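Pertussis toxin-like subunit ArtA (Escherichia coli, PDB 4Z9D) probably transfers ADP-ribose from NAD to trimeric G proteins of the host, as the A subunit of a pertussis-like AB5 toxin. Local coordinates at residues T4-S12 / I51-T60; R76-I87 / I125-L136. The protein carries 2 engineered substitutions. All coordinates share one frame; numbering follows the deposited sequence.

Contact 1 of 2, residues T4-S12 / I51-T60; sequences TDFVYRVDS and IATTTSLIET. With NAD (nicotinamide-adenine-dinucleotide), chain F.
R9 reaches past the backbone of A52 to the pyrophosphate of NAD, and its NH1 serves both: it donates to A52 O at 3.0 Å, on a lone pair in the carbonyl plane, and to O1N of the dinucleotide. The side chain can do this because it runs extended from CG to NE, with CG anti to the backbone N (chi1 174°). I51 CG2 covers one face of the guanidinium, crossing the arginine at about a right angle, and F23 adds a cation-pi contact. R9 NH2 binds NAD O1A and forms a salt bridge with D11 OD2 (2.9 Å), so ligand and acid together fix the rotation of the group. Next to it, V10 N and V10 O hold the carboxamide of the nicotinamide by two nearly straight bonds, and A52 CB lies 3.6 Å from NAD C2N. An arginine on the first strand is a hallmark of the pertussis- and cholera-like ADP-ribosyltransferases, and the binding of NAD by R9 agrees with that role. Strands 6-11 and 51-54 meet at 120°, joined by one antiparallel bridge in which Y8 and T54 exchange two backbone bonds. Packing stays tight around the bridge: T60 CG2 presses on Y8 CB at 3.5 Å, and T53 packs closely on V7, its OG1 bonding to I119 O. S56 caps helix 57-68 by accepting from E59 N, and T54 OG1 receives S56 N in an ST turn and donates to E59 OE1.

The outer rim is looser and partly exposed. There L57 CD1 lies over one face of the Y8 ring. Farthest from the nucleotide, a water donates to both F6 O and T55 O, linking strand 6-11 to the loop that follows strand 51-54.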
loop_
_atom_site.group_PDB
_atom_site.type_symbol
_atom_site.label_atom_id
_atom_site.label_comp_id
_atom_site.label_asym_id
_atom_site.label_seq_id
_atom_site.Cartn_x
_atom_site.Cartn_y
_atom_site.Cartn_z
ATOM N N THR A 4 -12.030 10.989 -8.585
ATOM C CA THR A 4 -10.735 10.313 -8.665
ATOM C C THR A 4 -10.434 9.435 -7.449
ATOM O O THR A 4 -10.675 9.824 -6.295
ATOM C CB THR A 4 -9.597 11.333 -8.827
ATOM O OG1 THR A 4 -9.873 12.179 -9.946
ATOM C CG2 THR A 4 -8.243 10.639 -9.024
ATOM N N ASP A 5 -9.919 8.240 -7.720
ATOM C CA ASP A 5 -9.459 7.343 -6.675
ATOM C C ASP A 5 -8.096 7.796 -6.167
ATOM O O ASP A 5 -7.150 7.935 -6.943
ATOM C CB ASP A 5 -9.350 5.905 -7.189
ATOM C CG ASP A 5 -10.696 5.223 -7.346
ATOM O OD1 ASP A 5 -11.659 5.611 -6.644
ATOM O OD2 ASP A 5 -10.787 4.304 -8.195
ATOM N N PHE A 6 -8.000 8.050 -4.869
ATOM C CA PHE A 6 -6.701 8.316 -4.248
ATOM C C PHE A 6 -6.437 7.270 -3.190
ATOM O O PHE A 6 -7.375 6.779 -2.566
ATOM C CB PHE A 6 -6.643 9.726 -3.647
ATOM C CG PHE A 6 -6.578 10.813 -4.680
ATOM C CD1 PHE A 6 -7.737 11.427 -5.132
ATOM C CD2 PHE A 6 -5.363 11.211 -5.207
ATOM C CE1 PHE A 6 -7.682 12.422 -6.084
ATOM C CE2 PHE A 6 -5.300 12.202 -6.168
ATOM C CZ PHE A 6 -6.465 12.813 -6.606
ATOM N N VAL A 7 -5.173 6.894 -3.024
ATOM C CA VAL A 7 -4.792 5.957 -1.974
ATOM C C VAL A 7 -3.598 6.469 -1.173
ATOM O O VAL A 7 -2.928 7.429 -1.573
ATOM C CB VAL A 7 -4.440 4.555 -2.552
ATOM C CG1 VAL A 7 -5.635 3.952 -3.278
ATOM C CG2 VAL A 7 -3.250 4.646 -3.493
ATOM N N TYR A 8 -3.359 5.841 -0.028
ATOM C CA TYR A 8 -2.204 6.166 0.798
ATOM C C TYR A 8 -1.204 5.023 0.898
ATOM O O TYR A 8 -1.583 3.848 0.884
ATOM C CB TYR A 8 -2.620 6.518 2.213
ATOM C CG TYR A 8 -3.531 7.700 2.364
ATOM C CD1 TYR A 8 -3.022 8.987 2.339
ATOM C CD2 TYR A 8 -4.883 7.524 2.595
ATOM C CE1 TYR A 8 -3.854 10.086 2.525
ATOM C CE2 TYR A 8 -5.727 8.614 2.763
ATOM C CZ TYR A 8 -5.200 9.889 2.732
ATOM O OH TYR A 8 -6.037 10.967 2.913
ATOM N N ARG A 9 0.064 5.370 1.079
ATOM C CA ARG A 9 1.074 4.364 1.407
ATOM C C ARG A 9 2.011 4.893 2.479
ATOM O O ARG A 9 2.496 6.012 2.378
ATOM C CB ARG A 9 1.880 3.941 0.162
ATOM C CG ARG A 9 3.042 2.988 0.499
ATOM C CD ARG A 9 3.699 2.335 -0.726
ATOM N NE ARG A 9 4.924 1.635 -0.311
ATOM C CZ ARG A 9 4.954 0.443 0.267
ATOM N NH1 ARG A 9 3.831 -0.241 0.449
ATOM N NH2 ARG A 9 6.122 -0.081 0.639
ATOM N N VAL A 10 2.232 4.092 3.516
ATOM C CA VAL A 10 3.238 4.394 4.521
ATOM C C VAL A 10 4.559 3.736 4.111
ATOM O O VAL A 10 4.595 2.543 3.828
ATOM C CB VAL A 10 2.801 3.906 5.910
ATOM C CG1 VAL A 10 3.878 4.233 6.954
ATOM C CG2 VAL A 10 1.501 4.578 6.296
ATOM N N ASP A 11 5.640 4.517 4.070
ATOM C CA ASP A 11 6.950 4.011 3.638
ATOM C C ASP A 11 8.075 4.750 4.371
ATOM O O ASP A 11 7.923 5.913 4.731
ATOM C CB ASP A 11 7.093 4.161 2.112
ATOM C CG ASP A 11 8.147 3.224 1.519
ATOM O OD1 ASP A 11 9.348 3.400 1.834
ATOM O OD2 ASP A 11 7.782 2.320 0.731
ATOM N N SER A 12 9.224 4.105 4.541
ATOM C CA SER A 12 10.311 4.738 5.282
ATOM C C SER A 12 11.185 5.636 4.409
ATOM O O SER A 12 11.964 6.442 4.919
ATOM C CB SER A 12 11.192 3.677 5.944
ATOM O OG SER A 12 11.683 2.762 4.981
ATOM N N ILE A 51 2.597 -3.630 -4.573
ATOM C CA ILE A 51 2.917 -2.501 -3.691
ATOM C C ILE A 51 1.654 -2.158 -2.912
ATOM O O ILE A 51 0.645 -1.790 -3.499
ATOM C CB ILE A 51 3.398 -1.276 -4.484
ATOM C CG1 ILE A 51 4.610 -1.641 -5.357
ATOM C CG2 ILE A 51 3.717 -0.108 -3.553
ATOM C CD1 ILE A 51 4.860 -0.665 -6.511
ATOM N N ALA A 52 1.700 -2.305 -1.591
ATOM C CA ALA A 52 0.506 -2.155 -0.765
ATOM C C ALA A 52 0.115 -0.698 -0.577
ATOM O O ALA A 52 0.967 0.160 -0.344
ATOM C CB ALA A 52 0.724 -2.797 0.595
ATOM N N THR A 53 -1.184 -0.425 -0.659
ATOM C CA THR A 53 -1.735 0.901 -0.350
ATOM C C THR A 53 -3.060 0.722 0.383
ATOM O O THR A 53 -3.565 -0.397 0.483
ATOM C CB THR A 53 -1.984 1.760 -1.620
ATOM O OG1 THR A 53 -3.101 1.226 -2.347
ATOM C CG2 THR A 53 -0.766 1.795 -2.537
ATOM N N THR A 54 -3.622 1.811 0.911
ATOM C CA THR A 54 -4.934 1.729 1.543
ATOM C C THR A 54 -5.715 2.995 1.235
ATOM O O THR A 54 -5.127 4.069 1.080
ATOM C CB THR A 54 -4.834 1.564 3.089
ATOM O OG1 THR A 54 -6.148 1.590 3.676
ATOM C CG2 THR A 54 -4.013 2.703 3.692
ATOM N N THR A 55 -7.034 2.876 1.147
ATOM C CA THR A 55 -7.872 4.053 0.926
ATOM C C THR A 55 -8.085 4.840 2.213
ATOM O O THR A 55 -8.556 5.981 2.182
ATOM C CB THR A 55 -9.250 3.686 0.371
ATOM O OG1 THR A 55 -9.902 2.776 1.266
ATOM C CG2 THR A 55 -9.125 3.059 -1.018
ATOM N N SER A 56 -7.758 4.216 3.341
ATOM C CA SER A 56 -8.113 4.741 4.659
ATOM C C SER A 56 -6.993 5.491 5.390
ATOM O O SER A 56 -5.980 4.905 5.777
ATOM C CB SER A 56 -8.615 3.587 5.533
ATOM O OG SER A 56 -8.749 3.965 6.892
ATOM N N LEU A 57 -7.196 6.792 5.584
ATOM C CA LEU A 57 -6.280 7.630 6.339
ATOM C C LEU A 57 -6.135 7.108 7.764
ATOM O O LEU A 57 -5.032 7.043 8.320
ATOM C CB LEU A 57 -6.798 9.071 6.369
ATOM C CG LEU A 57 -6.028 10.051 7.252
ATOM C CD1 LEU A 57 -4.628 10.278 6.692
ATOM C CD2 LEU A 57 -6.772 11.374 7.408
ATOM N N ILE A 58 -7.257 6.679 8.322
ATOM C CA ILE A 58 -7.277 6.158 9.681
ATOM C C ILE A 58 -6.373 4.945 9.780
ATOM O O ILE A 58 -5.596 4.818 10.735
ATOM C CB ILE A 58 -8.708 5.796 10.117
ATOM C CG1 ILE A 58 -9.479 7.080 10.417
ATOM C CG2 ILE A 58 -8.680 4.875 11.338
ATOM C CD1 ILE A 58 -10.981 6.920 10.421
ATOM N N GLU A 59 -6.463 4.059 8.787
ATOM C CA GLU A 59 -5.600 2.883 8.731
ATOM C C GLU A 59 -4.119 3.221 8.647
ATOM O O GLU A 59 -3.299 2.483 9.189
ATOM C CB GLU A 59 -5.972 1.973 7.551
ATOM C CG GLU A 59 -7.238 1.142 7.790
ATOM C CD GLU A 59 -7.525 0.142 6.673
ATOM O OE1 GLU A 59 -6.744 0.099 5.695
ATOM O OE2 GLU A 59 -8.532 -0.604 6.783
ATOM N N THR A 60 -3.754 4.302 7.955
ATOM C CA THR A 60 -2.327 4.638 7.833
ATOM C C THR A 60 -1.662 4.912 9.187
ATOM O O THR A 60 -0.508 4.525 9.396
ATOM C CB THR A 60 -2.078 5.855 6.930
ATOM O OG1 THR A 60 -2.640 7.037 7.521
ATOM C CG2 THR A 60 -2.679 5.617 5.561
HETATM P PA NAD F . 7.070 -3.410 2.058
HETATM O O1A NAD F . 6.499 -2.975 0.757
HETATM O O2A NAD F . 8.054 -4.523 2.091
HETATM O O5B NAD F . 7.698 -2.082 2.765
HETATM C C5B NAD F . 8.429 -2.093 4.002
HETATM C C4B NAD F . 9.731 -1.295 3.781
HETATM O O4B NAD F . 10.609 -2.004 2.855
HETATM C C3B NAD F . 9.418 -0.014 3.068
HETATM O O3B NAD F . 8.915 0.941 4.052
HETATM C C2B NAD F . 10.802 0.353 2.614
HETATM O O2B NAD F . 11.587 0.603 3.767
HETATM C C1B NAD F . 11.267 -0.993 2.036
HETATM N N9A NAD F . 10.858 -1.360 0.634
HETATM C C8A NAD F . 9.701 -1.724 0.084
HETATM N N7A NAD F . 9.922 -1.980 -1.208
HETATM C C5A NAD F . 11.221 -1.796 -1.459
HETATM C C6A NAD F . 11.957 -1.920 -2.579
HETATM N N6A NAD F . 11.314 -2.299 -3.680
HETATM N N1A NAD F . 13.277 -1.671 -2.601
HETATM C C2A NAD F . 13.896 -1.281 -1.414
HETATM N N3A NAD F . 13.111 -1.156 -0.260
HETATM C C4A NAD F . 11.794 -1.418 -0.311
HETATM O O3 NAD F . 5.895 -3.801 3.038
HETATM P PN NAD F . 4.563 -2.893 3.249
HETATM O O1N NAD F . 4.155 -2.250 1.969
HETATM O O2N NAD F . 4.726 -2.086 4.478
HETATM O O5D NAD F . 3.527 -4.071 3.513
HETATM C C5D NAD F . 3.725 -5.044 4.548
HETATM C C4D NAD F . 2.368 -5.590 5.003
HETATM O O4D NAD F . 1.568 -4.396 5.309
HETATM C C3D NAD F . 1.643 -6.338 3.868
HETATM O O3D NAD F . 0.741 -7.315 4.399
HETATM C C2D NAD F . 0.837 -5.192 3.288
HETATM O O2D NAD F . -0.271 -5.678 2.498
HETATM C C1D NAD F . 0.357 -4.459 4.534
HETATM N N1N NAD F . -0.134 -3.086 4.155
HETATM C C2N NAD F . 0.769 -1.996 4.085
HETATM C C3N NAD F . 0.363 -0.718 3.697
HETATM C C7N NAD F . 1.267 0.359 3.646
HETATM O O7N NAD F . 0.755 1.602 3.542
HETATM N N7N NAD F . 2.574 0.106 3.756
HETATM C C4N NAD F . -0.976 -0.524 3.367
HETATM C C5N NAD F . -1.881 -1.583 3.436
HETATM C C6N NAD F . -1.478 -2.861 3.813
HETATM O O HOH W 1 -8.288 7.772 0.095
#

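Contact 2 of 2, residues R76-I87 / I125-L136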
loop_
_atom_site.group_PDB
_atom_site.type_symbol
_atom_site.label_atom_id
_atom_site.label_comp_id
_atom_site.label_asym_id
_atom_site.label_seq_id
_atom_site.Cartn_x
_atom_site.Cartn_y
_atom_site.Cartn_z
ATOM N N ARG A 76 12.476 7.207 10.041
ATOM C CA ARG A 76 11.218 7.925 9.919
ATOM C C ARG A 76 10.261 7.225 8.981
ATOM O O ARG A 76 10.665 6.385 8.190
ATOM C CB ARG A 76 11.472 9.342 9.413
ATOM C CG ARG A 76 12.634 10.027 10.098
ATOM C CD ARG A 76 13.008 11.303 9.397
ATOM N NE ARG A 76 12.625 12.480 10.168
ATOM C CZ ARG A 76 13.395 13.053 11.090
ATOM N NH1 ARG A 76 14.599 12.555 11.360
ATOM N NH2 ARG A 76 12.961 14.123 11.746
ATOM N N LEU A 77 8.989 7.591 9.087
ATOM C CA LEU A 77 7.956 7.078 8.215
ATOM C C LEU A 77 7.246 8.262 7.597
ATOM O O LEU A 77 7.118 9.318 8.217
ATOM C CB LEU A 77 6.965 6.203 8.976
ATOM C CG LEU A 77 7.501 4.889 9.511
ATOM C CD1 LEU A 77 6.430 4.211 10.354
ATOM C CD2 LEU A 77 7.902 4.024 8.338
ATOM N N TYR A 78 6.798 8.081 6.364
ATOM C CA TYR A 78 6.061 9.101 5.640
ATOM C C TYR A 78 4.744 8.500 5.177
ATOM O O TYR A 78 4.676 7.310 4.867
ATOM C CB TYR A 78 6.859 9.608 4.432
ATOM C CG TYR A 78 8.219 10.183 4.779
ATOM C CD1 TYR A 78 8.413 11.549 4.871
ATOM C CD2 TYR A 78 9.314 9.348 4.986
ATOM C CE1 TYR A 78 9.650 12.076 5.163
ATOM C CE2 TYR A 78 10.562 9.868 5.287
ATOM C CZ TYR A 78 10.722 11.235 5.376
ATOM O OH TYR A 78 11.960 11.766 5.676
ATOM N N ARG A 79 3.696 9.313 5.143
ATOM C CA ARG A 79 2.457 8.915 4.494
ATOM C C ARG A 79 2.402 9.592 3.135
ATOM O O ARG A 79 2.404 10.817 3.061
ATOM C CB ARG A 79 1.235 9.309 5.335
ATOM C CG ARG A 79 -0.092 8.821 4.769
ATOM C CD ARG A 79 -1.274 9.316 5.566
ATOM N NE ARG A 79 -1.442 10.767 5.472
ATOM C CZ ARG A 79 -1.288 11.619 6.481
ATOM N NH1 ARG A 79 -0.980 11.177 7.687
ATOM N NH2 ARG A 79 -1.470 12.915 6.283
ATOM N N TYR A 80 2.378 8.802 2.070
ATOM C CA TYR A 80 2.256 9.340 0.722
ATOM C C TYR A 80 0.816 9.277 0.244
ATOM O O TYR A 80 0.130 8.276 0.460
ATOM C CB TYR A 80 3.163 8.565 -0.244
ATOM C CG TYR A 80 4.626 8.808 -0.027
ATOM C CD1 TYR A 80 5.282 9.835 -0.704
ATOM C CD2 TYR A 80 5.358 8.022 0.854
ATOM C CE1 TYR A 80 6.626 10.064 -0.511
ATOM C CE2 TYR A 80 6.698 8.257 1.071
ATOM C CZ TYR A 80 7.329 9.275 0.379
ATOM O OH TYR A 80 8.671 9.506 0.578
ATOM N N ARG A 81 0.350 10.347 -0.393
ATOM C CA ARG A 81 -0.956 10.313 -1.037
ATOM C C ARG A 81 -0.749 10.098 -2.517
ATOM O O ARG A 81 0.073 10.768 -3.132
ATOM C CB ARG A 81 -1.748 11.600 -0.809
ATOM C CG ARG A 81 -3.209 11.406 -1.182
ATOM C CD ARG A 81 -3.982 12.712 -1.282
ATOM N NE ARG A 81 -3.802 13.591 -0.131
ATOM C CZ ARG A 81 -4.765 13.930 0.723
ATOM N NH1 ARG A 81 -5.994 13.444 0.588
ATOM N NH2 ARG A 81 -4.496 14.760 1.723
ATOM N N ILE A 82 -1.498 9.163 -3.091
ATOM C CA ILE A 82 -1.217 8.705 -4.448
ATOM C C ILE A 82 -2.465 8.654 -5.309
ATOM O O ILE A 82 -3.489 8.139 -4.883
ATOM C CB ILE A 82 -0.585 7.288 -4.430
ATOM C CG1 ILE A 82 0.601 7.212 -3.459
ATOM C CG2 ILE A 82 -0.179 6.824 -5.847
ATOM C CD1 ILE A 82 1.009 5.778 -3.119
ATOM N N ARG A 83 -2.390 9.179 -6.534
ATOM C CA ARG A 83 -3.489 8.993 -7.471
ATOM C C ARG A 83 -3.462 7.573 -8.021
ATOM O O ARG A 83 -2.445 7.108 -8.541
ATOM C CB ARG A 83 -3.432 10.008 -8.617
ATOM C CG ARG A 83 -4.439 9.716 -9.730
ATOM C CD ARG A 83 -4.553 10.895 -10.692
ATOM N NE ARG A 83 -3.287 11.166 -11.371
ATOM C CZ ARG A 83 -2.789 10.432 -12.368
ATOM N NH1 ARG A 83 -3.444 9.360 -12.805
ATOM N NH2 ARG A 83 -1.633 10.765 -12.927
ATOM N N ALA A 84 -4.575 6.865 -7.862
ATOM C CA ALA A 84 -4.675 5.492 -8.344
ATOM C C ALA A 84 -5.100 5.490 -9.802
ATOM O O ALA A 84 -5.809 6.394 -10.253
ATOM C CB ALA A 84 -5.672 4.690 -7.508
ATOM N N ASN A 85 -4.639 4.495 -10.543
ATOM C CA ASN A 85 -5.101 4.291 -11.917
ATOM C C ASN A 85 -5.198 2.790 -12.193
ATOM O O ASN A 85 -5.359 2.016 -11.253
ATOM C CB ASN A 85 -4.201 5.016 -12.926
ATOM C CG ASN A 85 -2.752 4.607 -12.840
ATOM O OD1 ASN A 85 -2.408 3.563 -12.281
ATOM N ND2 ASN A 85 -1.878 5.433 -13.423
ATOM N N ASN A 86 -5.148 2.377 -13.460
ATOM C CA ASN A 86 -5.431 0.976 -13.793
ATOM C C ASN A 86 -4.329 0.002 -13.344
ATOM O O ASN A 86 -4.452 -1.207 -13.509
ATOM C CB ASN A 86 -5.674 0.814 -15.294
ATOM C CG ASN A 86 -7.019 1.375 -15.748
ATOM O OD1 ASN A 86 -7.293 1.421 -16.947
ATOM N ND2 ASN A 86 -7.867 1.784 -14.798
ATOM N N ILE A 87 -3.258 0.552 -12.789
ATOM C CA ILE A 87 -2.171 -0.212 -12.187
ATOM C C ILE A 87 -2.590 -0.753 -10.811
ATOM O O ILE A 87 -2.018 -1.722 -10.302
ATOM C CB ILE A 87 -0.913 0.708 -12.020
ATOM C CG1 ILE A 87 -0.472 1.289 -13.369
ATOM C CG2 ILE A 87 0.249 0.001 -11.308
ATOM C CD1 ILE A 87 0.652 2.313 -13.253
ATOM N N ILE A 125 4.590 2.116 -9.142
ATOM C CA ILE A 125 3.851 3.375 -9.116
ATOM C C ILE A 125 4.787 4.513 -9.498
ATOM O O ILE A 125 5.723 4.797 -8.772
ATOM C CB ILE A 125 3.279 3.662 -7.711
ATOM C CG1 ILE A 125 2.366 2.520 -7.259
ATOM C CG2 ILE A 125 2.552 5.025 -7.669
ATOM C CD1 ILE A 125 2.034 2.583 -5.750
ATOM N N PRO A 126 4.527 5.188 -10.627
ATOM C CA PRO A 126 5.374 6.320 -11.014
ATOM C C PRO A 126 5.381 7.481 -10.006
ATOM O O PRO A 126 4.384 7.731 -9.318
ATOM C CB PRO A 126 4.762 6.772 -12.348
ATOM C CG PRO A 126 3.976 5.589 -12.845
ATOM C CD PRO A 126 3.478 4.900 -11.616
ATOM N N GLY A 127 6.504 8.192 -9.934
ATOM C CA GLY A 127 6.596 9.393 -9.123
ATOM C C GLY A 127 5.534 10.416 -9.464
ATOM O O GLY A 127 5.017 11.106 -8.578
ATOM N N GLU A 128 5.186 10.494 -10.747
ATOM C CA GLU A 128 4.187 11.439 -11.227
ATOM C C GLU A 128 2.779 11.181 -10.671
ATOM O O GLU A 128 1.920 12.058 -10.736
ATOM C CB GLU A 128 4.169 11.440 -12.760
ATOM C CG GLU A 128 5.298 12.292 -13.334
ATOM C CD GLU A 128 5.452 12.170 -14.842
ATOM O OE1 GLU A 128 6.014 13.115 -15.446
ATOM O OE2 GLU A 128 5.028 11.139 -15.420
ATOM N N ASN A 129 2.539 9.985 -10.136
ATOM C CA ASN A 129 1.258 9.674 -9.505
ATOM C C ASN A 129 1.173 10.150 -8.059
ATOM O O ASN A 129 0.101 10.141 -7.456
ATOM C CB ASN A 129 1.000 8.168 -9.512
ATOM C CG ASN A 129 0.544 7.672 -10.847
ATOM O OD1 ASN A 129 1.292 7.730 -11.819
ATOM N ND2 ASN A 129 -0.687 7.169 -10.911
ATOM N N ILE A 130 2.308 10.528 -7.490
ATOM C CA ILE A 130 2.346 10.834 -6.070
ATOM C C ILE A 130 2.105 12.315 -5.836
ATOM O O ILE A 130 2.848 13.168 -6.317
ATOM C CB ILE A 130 3.671 10.382 -5.448
ATOM C CG1 ILE A 130 3.848 8.875 -5.691
ATOM C CG2 ILE A 130 3.695 10.671 -3.945
ATOM C CD1 ILE A 130 5.270 8.389 -5.541
ATOM N N VAL A 131 1.050 12.604 -5.085
ATOM C CA VAL A 131 0.594 13.964 -4.859
ATOM C C VAL A 131 1.476 14.699 -3.869
ATOM O O VAL A 131 1.859 15.855 -4.097
ATOM C CB VAL A 131 -0.870 13.964 -4.351
ATOM C CG1 VAL A 131 -1.363 15.377 -4.074
ATOM C CG2 VAL A 131 -1.768 13.294 -5.377
ATOM N N GLU A 132 1.778 14.033 -2.757
ATOM C CA GLU A 132 2.405 14.697 -1.626
ATOM C C GLU A 132 2.894 13.688 -0.599
ATOM O O GLU A 132 2.579 12.495 -0.668
ATOM C CB GLU A 132 1.414 15.692 -0.980
ATOM C CG GLU A 132 0.161 15.028 -0.411
ATOM C CD GLU A 132 -0.915 16.023 0.019
ATOM O OE1 GLU A 132 -1.887 15.584 0.676
ATOM O OE2 GLU A 132 -0.795 17.232 -0.297
ATOM N N ALA A 133 3.672 14.172 0.352
ATOM C CA ALA A 133 4.128 13.341 1.445
ATOM C C ALA A 133 3.963 14.092 2.754
ATOM O O ALA A 133 3.984 15.316 2.773
ATOM C CB ALA A 133 5.564 12.943 1.247
ATOM N N VAL A 134 3.769 13.345 3.835
ATOM C CA VAL A 134 3.758 13.913 5.181
ATOM C C VAL A 134 4.669 13.081 6.077
ATOM O O VAL A 134 4.450 11.875 6.220
ATOM C CB VAL A 134 2.328 13.932 5.779
ATOM C CG1 VAL A 134 2.360 14.408 7.228
ATOM C CG2 VAL A 134 1.414 14.807 4.948
ATOM N N GLU A 135 5.677 13.701 6.694
ATOM C CA GLU A 135 6.505 12.988 7.672
ATOM C C GLU A 135 5.661 12.700 8.899
ATOM O O GLU A 135 4.987 13.597 9.386
ATOM C CB GLU A 135 7.736 13.804 8.100
ATOM C CG GLU A 135 8.439 14.554 6.990
ATOM C CD GLU A 135 9.777 15.139 7.434
ATOM O OE1 GLU A 135 10.395 15.886 6.637
ATOM O OE2 GLU A 135 10.209 14.849 8.575
ATOM N N LEU A 136 5.711 11.476 9.412
ATOM C CA LEU A 136 4.927 11.126 10.601
ATOM C C LEU A 136 5.779 11.236 11.854
ATOM O O LEU A 136 6.947 10.866 11.852
ATOM C CB LEU A 136 4.344 9.712 10.480
ATOM C CG LEU A 136 3.407 9.450 9.294
ATOM C CD1 LEU A 136 2.943 8.013 9.250
ATOM C CD2 LEU A 136 2.212 10.381 9.364
#
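Strands 77-83 and 130-136 run antiparallel at 156°, their axes 4.5 Å apart at closest approach, and a beta bulge shifts the register by one residue between R81 and I82. These are the two central strands of a four-stranded antiparallel sheet, flanked by 6-11 and 144-152. On the face carrying Y78, Y80 and I82, the Y80 ring sets CE1 3.5 Å from A133 CB and CD1 against I130 CG2, while its hydroxyl bonds to R13 O. Y78 lies alongside E135, pointing the same way, with CE1 3.3 Å from E135 CG. I82 and I125 meet tip to tip through their CG2 methyls.

The opposite face carries R79, R81, V134 and L136. V134 CB sits over one face of the R79 guanidinium, L136 CD2 touches NH1, and D147 supplies the salt bridge. R81 bends at chi3 (-49°), which brings NE and NH2 side-on to a single oxygen, E132 OE1, each at 2.9 Å. That oxygen lies in the guanidinium plane, although the guanidinium and carboxylate planes are turned 61° apart.

Near the bulge, N129 closes the strand end: its backbone O accepts from R83 N, and its ND2 donates to R83 O at 3.0 Å in an almost straight bond. The same ND2 stands over one face of the R83 guanidinium, whose NH1 bonds to T161. The pairing of R81 with E132 and of R79 with D147 probably offsets those two positive charges and would favour ionised acids, whereas R83 is met by neutral acceptors.

How the contacts relate
Contacts 1 and 2 adjoin within one sheet, their centres about 8 Å apart, because strand 6-11 of contact 1 pairs with strand 77-83 of contact 2. V7 O lies 2.7 Å from I82 N and R9 O 2.8 Å from Y80 N, both probable hydrogen bonds, so the strand that presents R9 and V10 to NAD is hydrogen-bonded along its edge to strand 77-83 of contact 2. Helix 57-68 leads on to strand 77-83 and packs against it, with T60 OG1 3.3 Å from R79 CD. Contact 1 provides six of the pocket's eighteen residues, whereas contact 2 comes near the dinucleotide at L77, whose side chain is about 5 Å from it.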